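Local coordinates for protein aminoglycoside phosphotransferase (Streptomyces rimosus, PDB 6FUC) that probably transfers a phosphate group from ATP to the 3''-hydroxyl of streptomycin, an antibiotic-inactivating reaction of kinase-like aminoglycoside phosphotransferases, at residues R116-P121 against V184-D189; E123-T128 against G211-A216. One frame throughout, in Å; residues are numbered along the deposited sequence.

In the fold
From the N terminus, helix 100-117 ends in the turn of R116-P121, and the loop E123-T128 comes one residue later. Interaction 1 brings the turn against strand 184-186, closing a loop of 62 residues with 31 in helices and none in strands. Interaction 2 brings E123-T128 against G211-A216, closing one of 82. The segments alternate along the chain, so the two loops cross rather than nest. Their centres lie about 8 Å apart, and strands 184-186 and 214-216 pair antiparallel between them, with C186 N 2.9 Å from G214 O. They tie helix 100-117 and its following loop to the strand leading into the presumed catalytic loop and the strand after the probable DFG counterpart.

Interaction 1. Residues R116-P121 against V184-D189; sequences RLHELP and VVCHGD
V185 O is crowded by two side chains of the turn: H118 CD2 lies 3.2 Å from it and L117 CG 3.6 Å, yet this buried carbonyl has no hydrogen-bond partner in the model. V184 CG2 sits over the centre of one face of the H118 ring, 3.6 Å from the ring centroid and 11° off the normal, evidence for a CH-pi contact. The ring's rotation is fixed by bonds at both nitrogens, ND1 to Y251 OH and NE2 to OD2 of D221. Because D221 OD2 also takes H187 N and its OD1 takes G188 N, this residue of helix 219-233 joins the turn that follows helix 100-117 to the backbone of H187 and G188.

The arrangement resembles that of protein kinases, where an aspartate of a C-lobe helix holds the backbone of the catalytic loop. H187-D189 begins an HGDxxxxN sequence, and D189 occupies the position of the probable catalytic aspartate in related phosphotransferases. Its backbone N donates to H187 ND1 at 3.0 Å with an angle of 156°; the donor is essentially in the imidazole plane, and H187 NE2 pairs with I208 O.

L117 through L120 form a type I turn closed by L120 N to L117 O, 3.1 Å. With CG of L117 trans to its backbone N (chi1 172°), CD2 extends to 3.6 Å from H187 N, the L117 and H187 side chains crossing at a slant. L120 CB packs against V185 CG2 at 3.9 Å.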
loop_
_atom_site.group_PDB
_atom_site.type_symbol
_atom_site.label_atom_id
_atom_site.label_comp_id
_atom_site.label_asym_id
_atom_site.label_seq_id
_atom_site.Cartn_x
_atom_site.Cartn_y
_atom_site.Cartn_z
ATOM N N ARG A 116 2.945 8.201 13.513
ATOM C CA ARG A 116 1.628 8.718 13.889
ATOM C C ARG A 116 0.516 7.765 13.458
ATOM O O ARG A 116 -0.410 7.484 14.232
ATOM C CB ARG A 116 1.390 10.115 13.324
ATOM C CG ARG A 116 2.259 11.161 13.969
ATOM C CD ARG A 116 1.945 12.549 13.326
ATOM N NE ARG A 116 0.563 13.019 13.706
ATOM C CZ ARG A 116 -0.584 12.979 12.998
ATOM N NH1 ARG A 116 -0.712 12.497 11.724
ATOM N NH2 ARG A 116 -1.650 13.408 13.637
ATOM N N LEU A 117 0.592 7.241 12.239
ATOM C CA LEU A 117 -0.391 6.268 11.790
ATOM C C LEU A 117 -0.389 5.034 12.689
ATOM O O LEU A 117 -1.453 4.534 13.138
ATOM C CB LEU A 117 -0.131 5.896 10.351
ATOM C CG LEU A 117 -0.933 4.766 9.757
ATOM C CD1 LEU A 117 -2.420 5.078 9.699
ATOM C CD2 LEU A 117 -0.419 4.444 8.367
ATOM N N HIS A 118 0.828 4.550 12.977
ATOM C CA HIS A 118 1.031 3.409 13.817
ATOM C C HIS A 118 0.766 3.679 15.347
ATOM O O HIS A 118 1.027 2.816 16.210
ATOM C CB HIS A 118 2.430 2.862 13.676
ATOM C CG HIS A 118 2.720 2.208 12.356
ATOM N ND1 HIS A 118 3.881 1.512 12.151
ATOM C CD2 HIS A 118 2.000 2.085 11.216
ATOM C CE1 HIS A 118 3.882 1.012 10.936
ATOM N NE2 HIS A 118 2.749 1.365 10.322
ATOM N N GLU A 119 0.367 4.830 15.690
ATOM C CA GLU A 119 -0.066 5.136 17.037
ATOM C C GLU A 119 -1.558 5.215 17.152
ATOM O O GLU A 119 -2.045 5.296 18.292
ATOM C CB GLU A 119 0.621 6.427 17.544
ATOM C CG GLU A 119 2.064 6.086 17.913
ATOM C CD GLU A 119 2.853 7.277 18.388
ATOM O OE1 GLU A 119 2.377 8.403 18.336
ATOM O OE2 GLU A 119 4.003 7.112 18.781
ATOM N N LEU A 120 -2.325 5.102 16.069
ATOM C CA LEU A 120 -3.772 4.959 16.233
ATOM C C LEU A 120 -4.060 3.725 17.078
ATOM O O LEU A 120 -3.400 2.715 16.923
ATOM C CB LEU A 120 -4.456 4.820 14.883
ATOM C CG LEU A 120 -4.394 6.061 13.975
ATOM C CD1 LEU A 120 -5.116 5.750 12.691
ATOM C CD2 LEU A 120 -4.956 7.287 14.663
ATOM N N PRO A 121 -5.025 3.758 18.005
ATOM C CA PRO A 121 -5.247 2.594 18.861
ATOM C C PRO A 121 -5.778 1.398 18.103
ATOM O O PRO A 121 -6.843 1.465 17.530
ATOM C CB PRO A 121 -6.264 3.112 19.903
ATOM C CG PRO A 121 -6.866 4.301 19.257
ATOM C CD PRO A 121 -5.856 4.890 18.364
ATOM N N VAL A 184 -0.165 -2.705 15.212
ATOM C CA VAL A 184 -0.440 -1.309 14.921
ATOM C C VAL A 184 -1.479 -1.240 13.814
ATOM O O VAL A 184 -1.774 -2.246 13.164
ATOM C CB VAL A 184 0.831 -0.536 14.502
ATOM C CG1 VAL A 184 1.915 -0.604 15.546
ATOM C CG2 VAL A 184 1.352 -1.040 13.181
ATOM N N VAL A 185 -2.025 -0.037 13.570
ATOM C CA VAL A 185 -2.788 0.215 12.353
ATOM C C VAL A 185 -1.817 0.494 11.230
ATOM O O VAL A 185 -1.146 1.515 11.197
ATOM C CB VAL A 185 -3.766 1.374 12.510
ATOM C CG1 VAL A 185 -4.514 1.596 11.213
ATOM C CG2 VAL A 185 -4.722 1.141 13.689
ATOM N N CYS A 186 -1.657 -0.498 10.336
ATOM C CA CYS A 186 -0.797 -0.378 9.190
ATOM C C CYS A 186 -1.513 0.311 7.998
ATOM O O CYS A 186 -2.702 0.132 7.791
ATOM C CB CYS A 186 -0.321 -1.750 8.701
ATOM S SG CYS A 186 0.997 -2.470 9.663
ATOM N N HIS A 187 -0.718 1.036 7.225
ATOM C CA HIS A 187 -1.174 1.494 5.910
ATOM C C HIS A 187 -1.621 0.330 5.034
ATOM O O HIS A 187 -2.634 0.425 4.342
ATOM C CB HIS A 187 0.010 2.241 5.259
ATOM C CG HIS A 187 -0.264 2.629 3.864
ATOM N ND1 HIS A 187 -0.203 1.742 2.828
ATOM C CD2 HIS A 187 -0.633 3.826 3.351
ATOM C CE1 HIS A 187 -0.568 2.385 1.731
ATOM N NE2 HIS A 187 -0.801 3.665 2.019
ATOM N N GLY A 188 -0.820 -0.722 5.062
ATOM C CA GLY A 188 -1.165 -1.967 4.414
ATOM C C GLY A 188 -0.465 -2.231 3.117
ATOM O O GLY A 188 -0.441 -3.395 2.691
ATOM N N ASP A 189 0.080 -1.200 2.485
ATOM C CA ASP A 189 0.861 -1.346 1.250
ATOM C C ASP A 189 1.855 -0.179 1.200
ATOM O O ASP A 189 1.810 0.683 0.318
ATOM C CB ASP A 189 -0.025 -1.383 0.026
ATOM C CG ASP A 189 0.728 -1.551 -1.260
ATOM O OD1 ASP A 189 1.840 -2.100 -1.220
ATOM O OD2 ASP A 189 0.196 -1.145 -2.319
#

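Interaction 2. Residues E123-T128 against G211-A216; sequences EKCPFT and GRLGRA
A single beta bridge between T128 and R215 sets the loop E123-T128 beside strand 214-216, which also pairs antiparallel with strand 184-186. The evidence is the bond from R215 N to F127 O, 3.0 Å long with an N-H...O angle of 163°, extended by a backbone bond between R215 and R129. G214 CA comes within 3.3 Å of F127 O because it carries no side chain: a CB would point at the loop and clash with the carbonyl carbons of F127 and T128. Independently, its backbone conformation (phi 159°) calls for glycine.

The R215 side chain bends at its third torsion (chi3 -69°) and brings its guanidinium beside C125 and T128. T128 CG2 lies over one face, toward the rim, 3.3 Å from R215 NH2. Water 1, in the guanidinium plane, accepts from R215 NH2 at 3.1 Å and donates to C125 O at 3.0 Å. R215 NE forms a salt bridge with E130, and NH1 bonds P122 O, so several partners hold the group's orientation and the charge is probably balanced by E130.

In kinase terms, G211 closes a D-L-G sequence probably equivalent to the DFG motif, and the two-stranded sheet probably corresponds to the strand pair that flanks the catalytic and metal-binding loops of the C-lobe. F127 and L213 cross obliquely, CD2 to CD2 at 3.8 Å, while F127 N donates to C125 SG at 3.5 Å. F127 CB approaches L213 O at 3.4 Å; that oxygen also accepts from R59 NE of helix 50-63, and W62 of the same helix touches C125 and P126.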
loop_
_atom_site.group_PDB
_atom_site.type_symbol
_atom_site.label_atom_id
_atom_site.label_comp_id
_atom_site.label_asym_id
_atom_site.label_seq_id
_atom_site.Cartn_x
_atom_site.Cartn_y
_atom_site.Cartn_z
ATOM N N GLU A 123 -7.048 -1.518 18.606
ATOM C CA GLU A 123 -8.317 -2.168 18.988
ATOM C C GLU A 123 -9.534 -1.323 18.565
ATOM O O GLU A 123 -10.635 -1.888 18.519
ATOM C CB GLU A 123 -8.359 -2.463 20.479
ATOM C CG GLU A 123 -8.591 -1.310 21.412
ATOM C CD GLU A 123 -7.481 -0.268 21.570
ATOM O OE1 GLU A 123 -6.357 -0.386 21.004
ATOM O OE2 GLU A 123 -7.753 0.658 22.387
ATOM N N LYS A 124 -9.334 -0.052 18.245
ATOM C CA LYS A 124 -10.418 0.798 17.794
ATOM C C LYS A 124 -10.509 0.841 16.273
ATOM O O LYS A 124 -11.420 1.469 15.725
ATOM C CB LYS A 124 -10.264 2.181 18.378
ATOM C CG LYS A 124 -10.233 2.121 19.927
ATOM C CD LYS A 124 -10.344 3.530 20.479
ATOM C CE LYS A 124 -10.004 3.641 21.958
ATOM N NZ LYS A 124 -10.237 2.440 22.716
ATOM N N CYS A 125 -9.581 0.239 15.603
ATOM C CA CYS A 125 -9.645 0.260 14.140
ATOM C C CYS A 125 -10.704 -0.699 13.684
ATOM O O CYS A 125 -10.696 -1.835 14.072
ATOM C CB CYS A 125 -8.287 -0.147 13.561
ATOM S SG CYS A 125 -8.183 0.037 11.789
ATOM N N PRO A 126 -11.592 -0.293 12.764
ATOM C CA PRO A 126 -12.567 -1.230 12.222
ATOM C C PRO A 126 -11.976 -2.306 11.323
ATOM O O PRO A 126 -12.651 -3.295 11.003
ATOM C CB PRO A 126 -13.461 -0.306 11.285
ATOM C CG PRO A 126 -13.298 1.003 11.864
ATOM C CD PRO A 126 -11.904 1.111 12.338
ATOM N N PHE A 127 -10.749 -2.089 10.887
ATOM C CA PHE A 127 -10.176 -2.858 9.760
ATOM C C PHE A 127 -8.974 -3.665 10.231
ATOM O O PHE A 127 -8.206 -3.241 11.107
ATOM C CB PHE A 127 -9.707 -1.877 8.691
ATOM C CG PHE A 127 -10.781 -0.907 8.294
ATOM C CD1 PHE A 127 -11.854 -1.312 7.593
ATOM C CD2 PHE A 127 -10.702 0.407 8.684
ATOM C CE1 PHE A 127 -12.871 -0.433 7.235
ATOM C CE2 PHE A 127 -11.700 1.300 8.346
ATOM C CZ PHE A 127 -12.805 0.887 7.637
ATOM N N THR A 128 -8.806 -4.811 9.570
ATOM C CA THR A 128 -7.673 -5.682 9.816
ATOM C C THR A 128 -6.991 -6.086 8.513
ATOM O O THR A 128 -7.641 -6.262 7.491
ATOM C CB THR A 128 -8.087 -6.918 10.594
ATOM O OG1 THR A 128 -8.919 -7.761 9.773
ATOM C CG2 THR A 128 -8.699 -6.590 11.912
ATOM N N GLY A 211 -6.291 0.664 0.436
ATOM C CA GLY A 211 -7.196 -0.452 0.393
ATOM C C GLY A 211 -6.900 -1.621 1.292
ATOM O O GLY A 211 -7.777 -2.451 1.520
ATOM N N ARG A 212 -5.671 -1.711 1.838
ATOM C CA ARG A 212 -5.269 -2.745 2.793
ATOM C C ARG A 212 -5.088 -2.211 4.197
ATOM O O ARG A 212 -4.555 -2.947 5.041
ATOM C CB ARG A 212 -4.035 -3.493 2.288
ATOM C CG ARG A 212 -4.335 -4.349 1.108
ATOM C CD ARG A 212 -3.079 -5.098 0.639
ATOM N NE ARG A 212 -3.424 -6.069 -0.367
ATOM C CZ ARG A 212 -2.663 -7.128 -0.639
ATOM N NH1 ARG A 212 -1.515 -7.298 -0.049
ATOM N NH2 ARG A 212 -3.080 -8.007 -1.541
ATOM N N LEU A 213 -5.491 -1.005 4.486
ATOM C CA LEU A 213 -5.305 -0.418 5.824
ATOM C C LEU A 213 -5.911 -1.355 6.874
ATOM O O LEU A 213 -7.001 -1.910 6.701
ATOM C CB LEU A 213 -5.984 0.930 5.837
ATOM C CG LEU A 213 -5.970 1.670 7.158
ATOM C CD1 LEU A 213 -5.572 3.128 7.076
ATOM C CD2 LEU A 213 -7.047 1.383 8.024
ATOM N N GLY A 214 -5.214 -1.496 8.005
ATOM C CA GLY A 214 -5.789 -2.247 9.109
ATOM C C GLY A 214 -4.751 -2.733 10.047
ATOM O O GLY A 214 -3.534 -2.624 9.791
ATOM N N ARG A 215 -5.195 -3.365 11.143
ATOM C CA ARG A 215 -4.290 -3.954 12.103
ATOM C C ARG A 215 -3.345 -4.936 11.430
ATOM O O ARG A 215 -3.775 -5.806 10.661
ATOM C CB ARG A 215 -5.077 -4.768 13.139
ATOM C CG ARG A 215 -5.804 -3.924 14.156
ATOM C CD ARG A 215 -6.234 -4.724 15.361
ATOM N NE ARG A 215 -7.279 -5.698 15.133
ATOM C CZ ARG A 215 -8.577 -5.409 15.212
ATOM N NH1 ARG A 215 -8.944 -4.153 15.419
ATOM N NH2 ARG A 215 -9.491 -6.342 15.071
ATOM N N ALA A 216 -2.065 -4.891 11.843
ATOM C CA ALA A 216 -1.074 -5.849 11.474
ATOM C C ALA A 216 0.201 -5.555 12.267
ATOM O O ALA A 216 0.313 -4.542 12.955
ATOM C CB ALA A 216 -0.781 -5.840 9.971
HETATM O O HOH W 1 -11.938 -4.532 14.764
HETATM O O HOH W 2 -7.116 -4.830 5.258
#